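Local coordinates for extracellular solute-binding protein (Bordetella parapertussis, PDB 3PU5), which probably binds a small solute, perhaps a polyamine, outside the cytoplasmic membrane and delivers it to an ABC-type importer, at residues Y110-I122 / L202-D214. Sequence-based numbering, arbitrary orientation.
Sequences YSSVGIAYRPDKI and LTSGEGAIGPGWD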
loop_
_atom_site.group_PDB
_atom_site.type_symbol
_atom_site.label_atom_id
_atom_site.label_comp_id
_atom_site.label_asym_id
_atom_site.label_seq_id
_atom_site.Cartn_x
_atom_site.Cartn_y
_atom_site.Cartn_z
ATOM N N TYR A 110 3.498 -1.118 4.337
ATOM C CA TYR A 110 2.093 -0.947 3.979
ATOM C C TYR A 110 1.632 0.491 4.246
ATOM O O TYR A 110 1.996 1.093 5.257
ATOM C CB TYR A 110 1.185 -2.020 4.639
ATOM C CG TYR A 110 1.076 -1.952 6.150
ATOM C CD1 TYR A 110 0.154 -1.115 6.757
ATOM C CD2 TYR A 110 1.890 -2.739 6.972
ATOM C CE1 TYR A 110 0.048 -1.048 8.132
ATOM C CE2 TYR A 110 1.793 -2.669 8.355
ATOM C CZ TYR A 110 0.875 -1.819 8.927
ATOM O OH TYR A 110 0.761 -1.730 10.296
ATOM N N SER A 111 0.896 1.057 3.296
ATOM C CA SER A 111 0.188 2.317 3.523
ATOM C C SER A 111 -1.296 2.001 3.557
ATOM O O SER A 111 -1.746 1.081 2.865
ATOM C CB SER A 111 0.509 3.354 2.439
ATOM O OG SER A 111 0.024 2.944 1.177
ATOM N N SER A 112 -2.052 2.743 4.369
ATOM C CA SER A 112 -3.414 2.343 4.718
ATOM C C SER A 112 -4.467 3.388 4.385
ATOM O O SER A 112 -4.362 4.542 4.812
ATOM C CB SER A 112 -3.507 2.032 6.220
ATOM O OG SER A 112 -2.566 1.052 6.582
ATOM N N VAL A 113 -5.487 2.974 3.640
ATOM C CA VAL A 113 -6.628 3.836 3.387
ATOM C C VAL A 113 -7.611 3.759 4.550
ATOM O O VAL A 113 -8.104 2.678 4.899
ATOM C CB VAL A 113 -7.350 3.485 2.076
ATOM C CG1 VAL A 113 -8.525 4.446 1.849
ATOM C CG2 VAL A 113 -6.373 3.554 0.903
ATOM N N GLY A 114 -7.862 4.911 5.162
ATOM C CA GLY A 114 -8.865 5.028 6.193
ATOM C C GLY A 114 -9.795 6.151 5.785
ATOM O O GLY A 114 -10.000 6.389 4.591
ATOM N N ILE A 115 -10.342 6.848 6.774
ATOM C CA ILE A 115 -11.250 7.962 6.515
ATOM C C ILE A 115 -10.638 9.265 7.024
ATOM O O ILE A 115 -10.383 9.410 8.226
ATOM C CB ILE A 115 -12.600 7.730 7.194
ATOM C CG1 ILE A 115 -13.202 6.405 6.711
ATOM C CG2 ILE A 115 -13.557 8.905 6.926
ATOM C CD1 ILE A 115 -14.028 5.677 7.765
ATOM N N ALA A 116 -10.375 10.198 6.108
ATOM C CA ALA A 116 -9.806 11.489 6.479
ATOM C C ALA A 116 -10.889 12.562 6.533
ATOM O O ALA A 116 -11.803 12.567 5.708
ATOM C CB ALA A 116 -8.695 11.881 5.500
ATOM N N TYR A 117 -10.791 13.476 7.493
ATOM C CA TYR A 117 -11.851 14.463 7.682
ATOM C C TYR A 117 -11.369 15.762 8.356
ATOM O O TYR A 117 -10.258 15.834 8.881
ATOM C CB TYR A 117 -13.009 13.849 8.487
ATOM C CG TYR A 117 -12.700 13.693 9.969
ATOM C CD1 TYR A 117 -11.996 12.590 10.448
ATOM C CD2 TYR A 117 -13.103 14.658 10.885
ATOM C CE1 TYR A 117 -11.697 12.457 11.809
ATOM C CE2 TYR A 117 -12.809 14.540 12.236
ATOM C CZ TYR A 117 -12.113 13.443 12.691
ATOM O OH TYR A 117 -11.845 13.342 14.035
ATOM N N ARG A 118 -12.224 16.781 8.322
ATOM C CA ARG A 118 -11.985 18.044 9.012
ATOM C C ARG A 118 -12.794 18.081 10.301
ATOM O O ARG A 118 -14.025 18.104 10.259
ATOM C CB ARG A 118 -12.421 19.213 8.131
ATOM C CG ARG A 118 -11.447 19.587 7.033
ATOM C CD ARG A 118 -11.916 20.847 6.326
ATOM N NE ARG A 118 -11.830 22.029 7.185
ATOM C CZ ARG A 118 -10.988 23.039 6.983
ATOM N NH1 ARG A 118 -10.975 24.074 7.816
ATOM N NH2 ARG A 118 -10.166 23.016 5.939
ATOM N N PRO A 119 -12.115 18.075 11.458
ATOM C CA PRO A 119 -12.866 18.102 12.720
ATOM C C PRO A 119 -13.798 19.312 12.826
ATOM O O PRO A 119 -14.815 19.235 13.510
ATOM C CB PRO A 119 -11.765 18.187 13.784
ATOM C CG PRO A 119 -10.554 17.541 13.122
ATOM C CD PRO A 119 -10.662 17.914 11.663
ATOM N N ASP A 120 -13.469 20.412 12.153
ATOM C CA ASP A 120 -14.300 21.610 12.260
ATOM C C ASP A 120 -15.582 21.503 11.437
ATOM O O ASP A 120 -16.467 22.354 11.527
ATOM C CB ASP A 120 -13.509 22.888 11.932
ATOM C CG ASP A 120 -13.242 23.068 10.448
ATOM O OD1 ASP A 120 -12.686 24.130 10.087
ATOM O OD2 ASP A 120 -13.575 22.170 9.644
ATOM N N LYS A 121 -15.689 20.437 10.655
ATOM C CA LYS A 121 -16.899 20.189 9.890
ATOM C C LYS A 121 -17.647 19.001 10.468
ATOM O O LYS A 121 -18.873 18.912 10.376
ATOM C CB LYS A 121 -16.547 19.953 8.423
ATOM C CG LYS A 121 -16.487 21.245 7.607
ATOM C CD LYS A 121 -17.771 21.415 6.798
ATOM C CE LYS A 121 -18.270 22.857 6.771
ATOM N NZ LYS A 121 -19.162 23.161 7.944
ATOM N N ILE A 122 -16.892 18.096 11.083
ATOM C CA ILE A 122 -17.431 16.858 11.617
ATOM C C ILE A 122 -16.779 16.573 12.964
ATOM O O ILE A 122 -15.736 15.922 13.048
ATOM C CB ILE A 122 -17.162 15.702 10.646
ATOM C CG1 ILE A 122 -17.544 16.126 9.223
ATOM C CG2 ILE A 122 -17.916 14.459 11.074
ATOM C CD1 ILE A 122 -17.307 15.061 8.190
ATOM N N LEU A 202 -9.344 18.466 1.664
ATOM C CA LEU A 202 -9.641 18.742 3.070
ATOM C C LEU A 202 -9.089 20.094 3.522
ATOM O O LEU A 202 -9.811 20.875 4.136
ATOM C CB LEU A 202 -9.109 17.629 3.986
ATOM C CG LEU A 202 -9.854 16.296 3.852
ATOM C CD1 LEU A 202 -9.145 15.200 4.630
ATOM C CD2 LEU A 202 -11.319 16.421 4.279
ATOM N N THR A 203 -7.817 20.356 3.219
ATOM C CA THR A 203 -7.152 21.581 3.693
ATOM C C THR A 203 -7.605 22.854 2.977
ATOM O O THR A 203 -7.500 23.950 3.526
ATOM C CB THR A 203 -5.614 21.484 3.621
ATOM O OG1 THR A 203 -5.205 21.291 2.266
ATOM C CG2 THR A 203 -5.105 20.339 4.472
ATOM N N SER A 204 -8.120 22.702 1.760
ATOM C CA SER A 204 -8.639 23.830 1.002
ATOM C C SER A 204 -9.998 24.234 1.538
ATOM O O SER A 204 -10.472 25.342 1.282
ATOM C CB SER A 204 -8.766 23.472 -0.479
ATOM O OG SER A 204 -9.817 22.545 -0.708
ATOM N N GLY A 205 -10.619 23.318 2.276
ATOM C CA GLY A 205 -11.966 23.511 2.772
ATOM C C GLY A 205 -13.037 23.010 1.819
ATOM O O GLY A 205 -14.217 23.020 2.161
ATOM N N GLU A 206 -12.647 22.582 0.619
ATOM C CA GLU A 206 -13.642 22.133 -0.356
ATOM C C GLU A 206 -14.331 20.840 0.095
ATOM O O GLU A 206 -15.547 20.683 -0.051
ATOM C CB GLU A 206 -13.060 21.982 -1.774
ATOM C CG GLU A 206 -14.162 21.809 -2.833
ATOM C CD GLU A 206 -13.666 21.753 -4.281
ATOM O OE1 GLU A 206 -12.484 21.421 -4.527
ATOM O OE2 GLU A 206 -14.487 22.023 -5.189
ATOM N N GLY A 207 -13.557 19.924 0.662
ATOM C CA GLY A 207 -14.100 18.654 1.098
ATOM C C GLY A 207 -14.146 18.555 2.612
ATOM O O GLY A 207 -13.364 19.212 3.304
ATOM N N ALA A 208 -15.071 17.746 3.128
ATOM C CA ALA A 208 -15.211 17.587 4.573
ATOM C C ALA A 208 -14.718 16.220 5.034
ATOM O O ALA A 208 -14.213 16.082 6.143
ATOM C CB ALA A 208 -16.665 17.801 5.000
ATOM N N ILE A 209 -14.859 15.214 4.170
ATOM C CA ILE A 209 -14.559 13.840 4.544
ATOM C C ILE A 209 -14.469 12.945 3.305
ATOM O O ILE A 209 -15.084 13.222 2.280
ATOM C CB ILE A 209 -15.651 13.318 5.508
ATOM C CG1 ILE A 209 -15.293 11.946 6.094
ATOM C CG2 ILE A 209 -17.027 13.292 4.823
ATOM C CD1 ILE A 209 -16.143 11.581 7.294
ATOM N N GLY A 210 -13.700 11.873 3.405
ATOM C CA GLY A 210 -13.572 10.922 2.321
ATOM C C GLY A 210 -12.384 10.033 2.607
ATOM O O GLY A 210 -11.697 10.237 3.606
ATOM N N PRO A 211 -12.142 9.030 1.747
ATOM C CA PRO A 211 -11.010 8.122 1.980
ATOM C C PRO A 211 -9.664 8.833 1.821
ATOM O O PRO A 211 -9.513 9.670 0.931
ATOM C CB PRO A 211 -11.192 7.042 0.903
ATOM C CG PRO A 211 -12.679 7.117 0.528
ATOM C CD PRO A 211 -12.981 8.593 0.618
ATOM N N GLY A 212 -8.711 8.501 2.689
ATOM C CA GLY A 212 -7.396 9.108 2.660
ATOM C C GLY A 212 -6.355 8.193 3.284
ATOM O O GLY A 212 -6.690 7.244 4.008
ATOM N N TRP A 213 -5.088 8.485 3.012
ATOM C CA TRP A 213 -3.994 7.640 3.475
ATOM C C TRP A 213 -3.525 8.048 4.859
ATOM O O TRP A 213 -3.499 9.237 5.191
ATOM C CB TRP A 213 -2.848 7.643 2.453
ATOM C CG TRP A 213 -3.222 6.801 1.274
ATOM C CD1 TRP A 213 -2.911 5.489 1.075
ATOM C CD2 TRP A 213 -4.052 7.189 0.173
ATOM N NE1 TRP A 213 -3.475 5.040 -0.092
ATOM C CE2 TRP A 213 -4.182 6.067 -0.667
ATOM C CE3 TRP A 213 -4.685 8.385 -0.194
ATOM C CZ2 TRP A 213 -4.922 6.097 -1.845
ATOM C CZ3 TRP A 213 -5.423 8.416 -1.376
ATOM C CH2 TRP A 213 -5.534 7.276 -2.184
ATOM N N ASP A 214 -3.175 7.062 5.677
ATOM C CA ASP A 214 -2.754 7.363 7.043
ATOM C C ASP A 214 -1.541 8.292 7.077
ATOM O O ASP A 214 -1.610 9.368 7.664
ATOM C CB ASP A 214 -2.540 6.100 7.903
ATOM C CG ASP A 214 -1.525 5.117 7.308
ATOM O OD1 ASP A 214 -1.323 5.070 6.070
ATOM O OD2 ASP A 214 -0.929 4.365 8.100
HETATM O O HOH W 1 -0.158 2.042 7.151
HETATM O O HOH W 2 -2.803 2.176 -0.113
#
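S111 and W213 meet through a bridging water, held by the indole NE1 and by S111 OG. One residue on, S112 is clasped twice by D214: its N donates to OD1 at 3.0 Å, from well above the carboxylate plane, and its O accepts from D214 N. A second water joins Y110 O, S112 OG and D214 OD2, tying the carboxylate to the strand again; S112 OG also bonds S239. V113 forms a non-hydrogen-bonded pair with W213. Its CG2, set anti to the carbonyl carbon (chi1 -179° puts CG1 opposite the backbone N), lies over one face of the indole toward the rim, 3.4 Å from NE1, while CG1 touches P211 CB. G114 and G212 then exchange both backbone bonds, followed by A116 and G210, giving antiparallel but strongly twisted pairing (axes at 134°), in which G212 N reaches G114 O from above the carbonyl plane. Between them I115 lays CG2 beside I209 CG1, 3.6 Å away. A116 CB presses on L202 CD1 at 3.5 Å, a tight apolar contact that brings the end of helix 197-204 against the strand. After Y117, whose CB touches I209 CG1, R118 N bonds A208 O. The R118 chain, bent at chi3 (69°), runs antiparallel alongside the L202 side chain and sends NH2 to L202 O at 2.8 Å, in both the guanidinium and carbonyl planes; G205 N shares that oxygen. NE and NH1 form a two-pronged salt bridge with D120 OD2 and OD1, which with the L202 O bond should hold the guanidinium's rotation. I122 CD1 closes the contact on I209 CB, 3.6 Å away. In this periplasmic-binding-protein fold, strand 111-117 also pairs with 229-231 and 238-246, F195 meets W213 edge-to-face, strand 145-148 touches L202, I209 and P211, and helix 129-138 packs on V113, I115 and I209.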